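Local structure of B-cell cll/lymphoma 9 protein (Homo sapiens, 2VPB) at residues Tyr8-Glu13 with Thr29-His34. The protein takes part in Wnt signalling as a coactivator that promotes the transcriptional activity of beta-catenin, here its HD1 domain, which interacts with PYGO1. Sequence-based numbering, arbitrary orientation.
Sequences YVFSTE and TIVSFH
In the HD1 domain of BCL9, strand 8-10 is met by the C-terminal tail, which turns back after helix 12-23 so that Y8 packs on V31 and F33, and F10 on I30, V31 and F33. The rings at the outer end, Y8 and F33, form an edge-to-face pair, with centroids 4.6 Å apart and planes at 58°. F33 directs its edge at the tyrosine, and its CE2 sits over the centre of the Y8 ring, 3.6 Å from Y8 CZ. Deeper in, F10 CG lies beside its backbone N, anti to the carbonyl carbon (chi1 -73°), which sends the ring edge first to the tail: its CZ lies 3.2 Å from the carbonyl O of I30, near the ring plane, while V31 CG1 meets the same rim 3.9 Å from F10 CZ. V31 CG1 also reaches Y8 CD2 at 4.1 Å, bridging the two strand aromatics. F10 and I30 both rest on A18 of the helix, and strand 8-10 joins a parallel beta ladder with a strand of the other protein chain. An alanine in place of Y8 would remove the ring face beneath F33 CE2 and would probably leave the phenylalanine freer to turn. The tail's type I turn T29-S32 is braced by T29 OG1, which accepts from V31 N (N to OG1 3.2 Å) in an ST turn and shares a 2.7 Å hydrogen bond with S32 OG.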
ATOM      1  N   TYR B   8      -6.944   1.963   7.150  1.00 15.43           N
ATOM      2  CA  TYR B   8      -6.424   0.601   7.112  1.00 16.14           C
ATOM      3  C   TYR B   8      -5.009   0.594   6.559  1.00 16.19           C
ATOM      4  O   TYR B   8      -4.727   1.224   5.537  1.00 17.16           O
ATOM      5  CB  TYR B   8      -7.356  -0.277   6.284  1.00 16.40           C
ATOM      6  CG  TYR B   8      -8.688  -0.418   6.961  1.00 18.15           C
ATOM      7  CD1 TYR B   8      -8.809  -1.214   8.100  1.00 20.00           C
ATOM      8  CD2 TYR B   8      -9.810   0.268   6.495  1.00 18.65           C
ATOM      9  CE1 TYR B   8     -10.016  -1.331   8.760  1.00 21.43           C
ATOM     10  CE2 TYR B   8     -11.046   0.144   7.163  1.00 20.94           C
ATOM     11  CZ  TYR B   8     -11.123  -0.662   8.287  1.00 22.23           C
ATOM     12  OH  TYR B   8     -12.323  -0.806   8.961  1.00 25.82           O
ATOM     13  N   VAL B   9      -4.119  -0.108   7.253  1.00 15.41           N
ATOM     14  CA  VAL B   9      -2.703  -0.159   6.894  1.00 15.69           C
ATOM     15  C   VAL B   9      -2.399  -1.556   6.354  1.00 15.38           C
ATOM     16  O   VAL B   9      -2.462  -2.541   7.091  1.00 15.53           O
ATOM     17  CB  VAL B   9      -1.797   0.193   8.101  1.00 16.36           C
ATOM     18  CG1 VAL B   9      -0.339   0.296   7.672  1.00 17.53           C
ATOM     19  CG2 VAL B   9      -2.251   1.520   8.746  1.00 16.88           C
ATOM     20  N   PHE B  10      -2.120  -1.629   5.051  1.00 13.75           N
ATOM     21  CA  PHE B  10      -1.857  -2.904   4.378  1.00 13.57           C
ATOM     22  C   PHE B  10      -0.352  -3.163   4.232  1.00 13.46           C
ATOM     23  O   PHE B  10       0.386  -2.309   3.721  1.00 14.12           O
ATOM     24  CB  PHE B  10      -2.417  -2.856   2.946  1.00 13.19           C
ATOM     25  CG  PHE B  10      -3.920  -2.915   2.843  1.00 13.94           C
ATOM     26  CD1 PHE B  10      -4.552  -4.065   2.386  1.00 16.73           C
ATOM     27  CD2 PHE B  10      -4.700  -1.808   3.148  1.00 17.27           C
ATOM     28  CE1 PHE B  10      -5.946  -4.139   2.277  1.00 17.76           C
ATOM     29  CE2 PHE B  10      -6.090  -1.859   3.031  1.00 16.92           C
ATOM     30  CZ  PHE B  10      -6.717  -3.035   2.596  1.00 16.00           C
ATOM     31  N   SER B  11       0.107  -4.351   4.637  1.00 14.13           N
ATOM     32  CA  SER B  11       1.402  -4.831   4.181  1.00 14.03           C
ATOM     33  C   SER B  11       1.351  -5.105   2.680  1.00 13.75           C
ATOM     34  O   SER B  11       0.270  -5.168   2.075  1.00 13.14           O
ATOM     35  CB  SER B  11       1.797  -6.129   4.902  1.00 13.99           C
ATOM     36  OG  SER B  11       0.878  -7.164   4.595  1.00 15.50           O
ATOM     37  N   THR B  12       2.522  -5.291   2.082  1.00 13.47           N
ATOM     38  CA  THR B  12       2.571  -5.681   0.668  1.00 13.76           C
ATOM     39  C   THR B  12       1.794  -6.976   0.431  1.00 13.93           C
ATOM     40  O   THR B  12       1.022  -7.072  -0.522  1.00 13.55           O
ATOM     41  CB  THR B  12       4.002  -5.834   0.209  1.00 13.49           C
ATOM     42  OG1 THR B  12       4.643  -4.556   0.271  1.00 14.93           O
ATOM     43  CG2 THR B  12       4.051  -6.337  -1.209  1.00 13.99           C
ATOM     44  N   GLU B  13       1.974  -7.955   1.323  1.00 14.48           N
ATOM     45  CA  GLU B  13       1.261  -9.222   1.215  1.00 15.79           C
ATOM     46  C   GLU B  13      -0.251  -9.016   1.184  1.00 14.31           C
ATOM     47  O   GLU B  13      -0.938  -9.583   0.333  1.00 14.71           O
ATOM     48  CB  GLU B  13       1.635 -10.167   2.362  1.00 16.80           C
ATOM     49  CG  GLU B  13       0.929 -11.505   2.249  1.00 21.78           C
ATOM     50  CD  GLU B  13       1.356 -12.514   3.299  1.00 28.20           C
ATOM     51  OE1 GLU B  13       2.198 -12.184   4.167  1.00 31.26           O
ATOM     52  OE2 GLU B  13       0.838 -13.648   3.246  1.00 31.96           O
ATOM     53  N   THR B  29     -14.170  -3.958  -3.281  1.00 18.61           N
ATOM     54  CA  THR B  29     -13.005  -3.099  -3.069  1.00 17.64           C
ATOM     55  C   THR B  29     -12.047  -3.748  -2.086  1.00 16.43           C
ATOM     56  O   THR B  29     -12.431  -4.663  -1.342  1.00 16.37           O
ATOM     57  CB  THR B  29     -13.369  -1.707  -2.476  1.00 17.96           C
ATOM     58  OG1 THR B  29     -13.595  -1.803  -1.060  1.00 17.84           O
ATOM     59  CG2 THR B  29     -14.596  -1.100  -3.145  1.00 19.53           C
ATOM     60  N   ILE B  30     -10.821  -3.236  -2.056  1.00 15.53           N
ATOM     61  CA  ILE B  30      -9.783  -3.788  -1.178  1.00 14.47           C
ATOM     62  C   ILE B  30     -10.070  -3.538   0.307  1.00 14.59           C
ATOM     63  O   ILE B  30      -9.400  -4.127   1.160  1.00 14.87           O
ATOM     64  CB  ILE B  30      -8.353  -3.277  -1.544  1.00 13.74           C
ATOM     65  CG1 ILE B  30      -8.236  -1.738  -1.397  1.00 13.49           C
ATOM     66  CG2 ILE B  30      -7.958  -3.735  -2.965  1.00 14.84           C
ATOM     67  CD1 ILE B  30      -6.823  -1.248  -1.349  1.00 14.62           C
ATOM     68  N   VAL B  31     -11.051  -2.686   0.625  1.00 14.87           N
ATOM     69  CA  VAL B  31     -11.433  -2.465   2.033  1.00 15.58           C
ATOM     70  C   VAL B  31     -12.846  -2.973   2.344  1.00 16.28           C
ATOM     71  O   VAL B  31     -13.438  -2.609   3.368  1.00 17.03           O
ATOM     72  CB  VAL B  31     -11.262  -0.979   2.483  1.00 15.50           C
ATOM     73  CG1 VAL B  31      -9.778  -0.582   2.523  1.00 15.46           C
ATOM     74  CG2 VAL B  31     -12.060  -0.044   1.581  1.00 16.50           C
ATOM     75  N   SER B  32     -13.369  -3.833   1.474  1.00 16.59           N
ATOM     76  CA  SER B  32     -14.696  -4.430   1.672  1.00 17.40           C
ATOM     77  C   SER B  32     -14.620  -5.617   2.632  1.00 17.27           C
ATOM     78  O   SER B  32     -14.924  -6.749   2.257  1.00 16.98           O
ATOM     79  CB  SER B  32     -15.289  -4.861   0.336  1.00 17.78           C
ATOM     80  OG  SER B  32     -15.449  -3.735  -0.501  1.00 19.77           O
ATOM     81  N   PHE B  33     -14.191  -5.360   3.864  1.00 17.73           N
ATOM     82  CA  PHE B  33     -14.014  -6.441   4.844  1.00 18.17           C
ATOM     83  C   PHE B  33     -15.354  -7.068   5.181  1.00 18.34           C
ATOM     84  O   PHE B  33     -16.383  -6.397   5.162  1.00 19.12           O
ATOM     85  CB  PHE B  33     -13.326  -5.937   6.108  1.00 19.06           C
ATOM     86  CG  PHE B  33     -12.034  -5.240   5.842  1.00 20.47           C
ATOM     87  CD1 PHE B  33     -10.909  -5.953   5.466  1.00 22.92           C
ATOM     88  CD2 PHE B  33     -11.948  -3.859   5.957  1.00 21.48           C
ATOM     89  CE1 PHE B  33      -9.699  -5.289   5.198  1.00 23.91           C
ATOM     90  CE2 PHE B  33     -10.748  -3.197   5.708  1.00 22.62           C
ATOM     91  CZ  PHE B  33      -9.628  -3.914   5.328  1.00 21.80           C
ATOM     92  N   HIS B  34     -15.328  -8.362   5.475  1.00 17.25           N
ATOM     93  CA  HIS B  34     -16.573  -9.091   5.676  1.00 17.56           C
ATOM     94  C   HIS B  34     -16.276 -10.377   6.397  1.00 17.61           C
ATOM     95  O   HIS B  34     -15.125 -10.714   6.664  1.00 15.59           O
ATOM     96  CB  HIS B  34     -17.180  -9.417   4.317  1.00 17.44           C
ATOM     97  CG  HIS B  34     -16.258 -10.200   3.438  1.00 18.56           C
ATOM     98  ND1 HIS B  34     -16.356 -11.566   3.281  1.00 21.38           N
ATOM     99  CD2 HIS B  34     -15.182  -9.814   2.709  1.00 17.57           C
ATOM    100  CE1 HIS B  34     -15.388 -11.986   2.481  1.00 20.79           C
ATOM    101  NE2 HIS B  34     -14.661 -10.941   2.123  1.00 20.62           N
TER